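Local atomic coordinates of DUF6844 domain-containing protein (Francisella tularensis subsp. tularensis, PDB entry 4QVR), a protein that is of unknown function but probably carries a signal sequence, consistent with export from the cytoplasm of this pathogenic bacterium. Residues A[109-112]-A[113-116]; A[72-75]-A[76-79]. One frame throughout, in Å; residues are numbered along the deposited sequence.

Contact 1: A[109-112]-A[113-116]; sequences NNLR and DRYD
R114 reaches back along its own turn to grip the carbonyl of N109, five residues earlier. Its NE donates to N109 O at 3.1 Å with an N-H...O angle of 161°, and the oxygen lies at the edge of the guanidinium, practically in its plane. R114 CG, beside its backbone N (chi1 -61°), passes N110 O at 3.4 Å, and the extended chain beyond it delivers NE to N109 O. One water completes the clasp, accepting from R114 NH2 at 2.8 Å and from N110 ND2 at 3.0 Å.

Behind this side-chain bond the backbone forms a short, loosely bonded helical turn. Y115 N meets L111 O at 2.9 Å, and D113 N meets N110 O at 3.0 Å from above the carbonyl plane; the two bonds from R114 N are weak. On the inner side L111 CD2 touches Y115 CE2 at 4.1 Å, while CB of R114 lies over one face of the tyrosine ring, toward its rim.

Further out, N110 has positive phi and ends helix 94-108 in a Schellman motif, and N109 ND2 bonds to Y105 O in that helix. L111 sinks against Y105 and V270. A carbonyl just beyond the end of helix 94-108 is thus taken up by an arginine of helix 111-114, and a fairly straight bond from a charged group spans a turn in which two of the four backbone bonds are weak.

Contact 2: A[72-75]-A[76-79]; sequences NLNN and AIST
S78 doubles the hold on N74 in the last turn of helix 67-78. Both its backbone N and its hydroxyl OG donate to N74 O, each at 3.2 Å, arriving from opposite faces of the carbonyl plane; OG can do so because it stands beside the backbone N (chi1 -58°) and folds back over the turn. The packed flank is that of the buried L73, N74 and I77, where I77 CG1 lies 3.4 Å from L73 O while I77 N bonds to that same oxygen. A76, only partly exposed, sets its methyl CB 3.4 Å from N72 O, again the oxygen that its own N uses.

The other flank is looser. N75 is exposed; its CB heads away from 76-79, and the bond from T79 N to N75 O is weak. Here the helix gives way to loop, and the T79 side chain takes over: OG1 turns back to A76 O at 2.9 Å, with CG2 3.4 Å from N75 O. T79 OG1 is also hydrogen-bonded to K255 NZ.

Toward the interior L73 packs on L252 and I254 of strand 251-261 and on F322 of strand 318-322, N74 ND2 binds F322 O, and I77 meets R319 and L303, so the turn bridges edge strands of both antiparallel sheets and touches helix 300-303.

In the modelled chain, which starts at residue 65, helix 67-78 comes first and contact 2 forms its last two turns. Helix 94-108 follows, and contact 1 forms the short turn that leads from its end into strand 117-126. The two are in series: neither encloses the other, and each closes only a local turn. They nevertheless meet in space. The centres of contacts 1 and 2 are about 14 Å apart, and Y115 packs on N72 and L73 while R114 also lies against N72. Because Y115 touches I272 as well, it adds a second link between helix 67-78 and the three-stranded sheet, through strand 264-273, beside the direct one.

Contact 1: A[109-112]-A[113-116]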
# COMPACT_ATOMS: atom_id res chain seq x y z
N ASN A 109 -2.06 -6.69 -18.87
CA ASN A 109 -0.63 -6.55 -18.63
C ASN A 109 0.03 -7.86 -18.17
O ASN A 109 1.20 -7.87 -17.85
CB ASN A 109 -0.39 -5.44 -17.62
CG ASN A 109 -0.74 -4.10 -18.19
OD1 ASN A 109 0.01 -3.53 -18.98
ND2 ASN A 109 -1.91 -3.60 -17.82
N ASN A 110 -0.73 -8.95 -18.14
CA ASN A 110 -0.17 -10.26 -17.79
C ASN A 110 0.63 -10.23 -16.51
O ASN A 110 1.66 -10.91 -16.38
CB ASN A 110 0.72 -10.72 -18.94
CG ASN A 110 0.00 -10.63 -20.25
OD1 ASN A 110 -0.82 -11.49 -20.56
ND2 ASN A 110 0.28 -9.57 -21.02
N LEU A 111 0.13 -9.47 -15.54
CA LEU A 111 0.84 -9.28 -14.31
C LEU A 111 1.03 -10.54 -13.52
O LEU A 111 2.01 -10.64 -12.80
CB LEU A 111 0.18 -8.22 -13.42
CG LEU A 111 0.14 -6.82 -14.01
CD1 LEU A 111 -0.48 -5.88 -13.00
CD2 LEU A 111 1.51 -6.33 -14.41
N ARG A 112 0.11 -11.49 -13.61
CA ARG A 112 0.27 -12.72 -12.84
C ARG A 112 1.33 -13.66 -13.42
O ARG A 112 1.75 -14.61 -12.76
CB ARG A 112 -1.06 -13.42 -12.63
CG ARG A 112 -1.95 -12.60 -11.70
CD ARG A 112 -3.30 -13.26 -11.43
NE ARG A 112 -4.20 -12.33 -10.75
CZ ARG A 112 -4.29 -12.20 -9.44
NH1 ARG A 112 -3.57 -12.98 -8.64
NH2 ARG A 112 -5.13 -11.32 -8.93
N ASP A 113 1.74 -13.40 -14.66
CA ASP A 113 2.83 -14.17 -15.29
C ASP A 113 4.11 -13.47 -15.00
O ASP A 113 5.16 -14.07 -15.10
CB ASP A 113 2.66 -14.23 -16.80
CG ASP A 113 1.49 -15.06 -17.20
OD1 ASP A 113 1.23 -16.06 -16.51
OD2 ASP A 113 0.84 -14.74 -18.22
N ARG A 114 4.03 -12.19 -14.62
CA ARG A 114 5.22 -11.42 -14.32
C ARG A 114 5.59 -11.42 -12.84
O ARG A 114 6.77 -11.32 -12.54
CB ARG A 114 5.06 -9.98 -14.76
CG ARG A 114 4.83 -9.83 -16.24
CD ARG A 114 4.66 -8.36 -16.58
NE ARG A 114 4.26 -8.19 -17.98
CZ ARG A 114 5.07 -8.19 -19.01
NH1 ARG A 114 6.36 -8.38 -18.87
NH2 ARG A 114 4.58 -8.00 -20.24
N TYR A 115 4.61 -11.50 -11.92
CA TYR A 115 4.93 -11.46 -10.47
C TYR A 115 4.36 -12.66 -9.74
O TYR A 115 3.35 -13.23 -10.18
CB TYR A 115 4.44 -10.15 -9.85
CG TYR A 115 5.01 -8.97 -10.57
CD1 TYR A 115 6.34 -8.59 -10.35
CD2 TYR A 115 4.26 -8.25 -11.48
CE1 TYR A 115 6.89 -7.52 -11.04
CE2 TYR A 115 4.79 -7.17 -12.16
CZ TYR A 115 6.11 -6.82 -11.94
OH TYR A 115 6.66 -5.76 -12.62
N ASP A 116 5.01 -13.06 -8.65
CA ASP A 116 4.55 -14.22 -7.86
C ASP A 116 3.24 -13.94 -7.14
O ASP A 116 2.51 -14.87 -6.80
CB ASP A 116 5.58 -14.65 -6.82
CG ASP A 116 6.88 -15.14 -7.43
OD1 ASP A 116 6.91 -15.60 -8.61
OD2 ASP A 116 7.89 -15.09 -6.69
O HOH W 1 2.03 -7.19 -21.22

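Contact 2: A[72-75]-A[76-79]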
# COMPACT_ATOMS: atom_id res chain seq x y z
N ASN A 72 8.69 -2.73 -16.57
CA ASN A 72 7.37 -2.96 -15.97
C ASN A 72 7.03 -1.84 -15.01
O ASN A 72 5.97 -1.22 -15.10
CB ASN A 72 7.32 -4.29 -15.21
CG ASN A 72 7.62 -5.49 -16.08
OD1 ASN A 72 8.23 -6.47 -15.63
ND2 ASN A 72 7.22 -5.42 -17.34
N LEU A 73 7.95 -1.58 -14.08
CA LEU A 73 7.73 -0.52 -13.09
C LEU A 73 7.76 0.86 -13.74
O LEU A 73 6.94 1.71 -13.39
CB LEU A 73 8.72 -0.64 -11.92
CG LEU A 73 8.62 -1.97 -11.17
CD1 LEU A 73 9.51 -1.98 -9.95
CD2 LEU A 73 7.19 -2.26 -10.75
N ASN A 74 8.67 1.10 -14.69
CA ASN A 74 8.72 2.41 -15.36
C ASN A 74 7.51 2.64 -16.27
O ASN A 74 6.96 3.74 -16.32
CB ASN A 74 10.04 2.64 -16.13
CG ASN A 74 11.21 3.05 -15.22
OD1 ASN A 74 11.10 3.06 -13.99
ND2 ASN A 74 12.32 3.41 -15.84
N ASN A 75 7.08 1.61 -17.00
CA ASN A 75 5.91 1.78 -17.87
C ASN A 75 4.62 2.01 -17.08
O ASN A 75 3.73 2.70 -17.56
CB ASN A 75 5.75 0.61 -18.84
CG ASN A 75 6.87 0.55 -19.87
OD1 ASN A 75 7.67 1.49 -19.99
ND2 ASN A 75 6.93 -0.55 -20.62
N ALA A 76 4.54 1.41 -15.89
CA ALA A 76 3.37 1.57 -15.03
C ALA A 76 3.27 3.03 -14.58
O ALA A 76 2.18 3.62 -14.57
CB ALA A 76 3.46 0.63 -13.83
N ILE A 77 4.41 3.62 -14.22
CA ILE A 77 4.47 5.03 -13.86
C ILE A 77 3.97 5.92 -15.02
O ILE A 77 3.20 6.86 -14.81
CB ILE A 77 5.91 5.45 -13.48
CG1 ILE A 77 6.31 4.80 -12.15
CG2 ILE A 77 6.01 6.96 -13.36
CD1 ILE A 77 7.76 5.01 -11.78
N SER A 78 4.39 5.59 -16.25
CA SER A 78 4.05 6.38 -17.45
C SER A 78 2.61 6.30 -17.99
O SER A 78 2.22 7.16 -18.79
CB SER A 78 5.00 6.02 -18.58
OG SER A 78 6.32 6.28 -18.18
N THR A 79 1.84 5.28 -17.61
CA THR A 79 0.45 5.15 -18.10
C THR A 79 -0.43 6.28 -17.56
O THR A 79 -0.22 6.75 -16.45
CB THR A 79 -0.21 3.82 -17.67
OG1 THR A 79 -0.13 3.68 -16.24
CG2 THR A 79 0.47 2.63 -18.33